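Side-chain contact in peroxiredoxin (Mycobacterium tuberculosis, PDB 5EPF), which reduces hydrogen peroxide and organic hydroperoxides to water and alcohols with thiol reductants, and so protects the cell against oxidative stress: residues S141-S144 / M145-A149. Residues are numbered along the deposited sequence; the frame is centred on the assembly and turned at random.
Sequences SEFS and MDAHA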
loop_
_atom_site.group_PDB
_atom_site.type_symbol
_atom_site.label_atom_id
_atom_site.label_comp_id
_atom_site.label_asym_id
_atom_site.label_seq_id
_atom_site.Cartn_x
_atom_site.Cartn_y
_atom_site.Cartn_z
ATOM N N SER A 141 -12.041 -1.085 -4.231
ATOM C CA SER A 141 -12.167 -2.477 -3.801
ATOM C C SER A 141 -12.851 -3.364 -4.829
ATOM O O SER A 141 -12.730 -4.587 -4.734
ATOM C CB SER A 141 -12.867 -2.567 -2.442
ATOM O OG SER A 141 -14.198 -2.156 -2.568
ATOM N N GLU A 142 -13.537 -2.798 -5.818
ATOM C CA GLU A 142 -14.245 -3.627 -6.784
ATOM C C GLU A 142 -13.357 -4.083 -7.935
ATOM O O GLU A 142 -13.795 -4.902 -8.744
ATOM C CB GLU A 142 -15.484 -2.897 -7.312
ATOM C CG GLU A 142 -15.202 -1.835 -8.346
ATOM C CD GLU A 142 -14.858 -0.471 -7.782
ATOM O OE1 GLU A 142 -14.380 -0.365 -6.632
ATOM O OE2 GLU A 142 -15.091 0.521 -8.506
ATOM N N PHE A 143 -12.121 -3.586 -8.027
ATOM C CA PHE A 143 -11.224 -3.963 -9.109
ATOM C C PHE A 143 -10.623 -5.355 -8.873
ATOM O O PHE A 143 -10.619 -5.899 -7.758
ATOM C CB PHE A 143 -10.119 -2.911 -9.261
ATOM C CG PHE A 143 -10.592 -1.641 -9.917
ATOM C CD1 PHE A 143 -10.375 -1.433 -11.272
ATOM C CD2 PHE A 143 -11.262 -0.664 -9.185
ATOM C CE1 PHE A 143 -10.829 -0.303 -11.899
ATOM C CE2 PHE A 143 -11.735 0.503 -9.816
ATOM C CZ PHE A 143 -11.518 0.679 -11.172
ATOM N N SER A 144 -10.124 -5.954 -9.951
ATOM C CA SER A 144 -9.452 -7.246 -9.835
ATOM C C SER A 144 -8.170 -7.119 -9.008
ATOM O O SER A 144 -7.627 -6.026 -8.800
ATOM C CB SER A 144 -9.110 -7.794 -11.220
ATOM O OG SER A 144 -7.970 -7.107 -11.713
ATOM N N MET A 145 -7.662 -8.262 -8.541
ATOM C CA MET A 145 -6.456 -8.232 -7.717
ATOM C C MET A 145 -5.256 -7.694 -8.489
ATOM O O MET A 145 -4.441 -6.943 -7.935
ATOM C CB MET A 145 -6.152 -9.629 -7.169
ATOM C CG MET A 145 -7.232 -10.205 -6.249
ATOM S SD MET A 145 -7.675 -9.167 -4.830
ATOM C CE MET A 145 -9.100 -8.270 -5.449
ATOM N N ASP A 146 -5.124 -8.065 -9.767
ATOM C CA ASP A 146 -3.985 -7.609 -10.564
ATOM C C ASP A 146 -4.110 -6.137 -10.922
ATOM O O ASP A 146 -3.090 -5.463 -11.125
ATOM C CB ASP A 146 -3.828 -8.410 -11.864
ATOM C CG ASP A 146 -3.293 -9.817 -11.651
ATOM O OD1 ASP A 146 -2.835 -10.157 -10.552
ATOM O OD2 ASP A 146 -3.331 -10.596 -12.631
ATOM N N ALA A 147 -5.345 -5.623 -10.996
ATOM C CA ALA A 147 -5.571 -4.251 -11.451
ATOM C C ALA A 147 -4.918 -3.235 -10.525
ATOM O O ALA A 147 -4.579 -2.131 -10.956
ATOM C CB ALA A 147 -7.070 -3.966 -11.564
ATOM N N HIS A 148 -4.742 -3.564 -9.248
ATOM C CA HIS A 148 -4.088 -2.626 -8.340
ATOM C C HIS A 148 -2.690 -2.267 -8.826
ATOM O O HIS A 148 -2.383 -1.087 -9.035
ATOM C CB HIS A 148 -4.105 -3.187 -6.922
ATOM C CG HIS A 148 -5.468 -3.177 -6.330
ATOM N ND1 HIS A 148 -5.959 -2.106 -5.606
ATOM C CD2 HIS A 148 -6.480 -4.074 -6.421
ATOM C CE1 HIS A 148 -7.203 -2.366 -5.243
ATOM N NE2 HIS A 148 -7.546 -3.547 -5.737
ATOM N N ALA A 149 -1.852 -3.265 -9.088
ATOM C CA ALA A 149 -0.522 -2.958 -9.596
ATOM C C ALA A 149 -0.575 -2.511 -11.055
ATOM O O ALA A 149 0.166 -1.607 -11.450
ATOM C CB ALA A 149 0.428 -4.134 -9.414
HETATM O O HOH W 1 -9.943 -4.773 -5.420
#
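S144 and A147 meet where the loop after strand 135-139 turns into helix 145-158. S144 is the N-cap of this helix. Its OG lies between its own backbone N and carbonyl carbon (chi1 77°), which brings it round to the first turn. S144 OG accepts from A147 N at 3.1 Å. The bond is bent, with an angle of 138° at the hydrogen. The same N-H also makes a weak bond to S144 O. The methyl of A147 packs close to the hydroxyl, CB to S144 OG 3.3 Å. The methyl also meets F143, whose CB lies 4.0 Å from A147 CB.

H148 reaches back from the helix to the loop. H148 CD2 comes within 3.3 Å of S144 O. A water lies in the ring plane at the edge, 2.7 Å from H148 NE2. It is placed to donate to F143 O and, weakly, to S141 O, though it has more acceptors in reach than protons. At the other ring nitrogen, ND1 is hydrogen-bonded to T126 OG1, on strand 125-129 of the central sheet. The M145 chain is bent at chi2 and chi3, with M145 CE 3.6 Å from F143 O. Its side chain is about 6 Å from that of C52, the probable peroxidatic cysteine. The hydroxyl thus caps an N-H of the first turn. Bonds at both nitrogens probably hold the rotation of the buried imidazole, where the last helix of the thioredoxin-like fold starts.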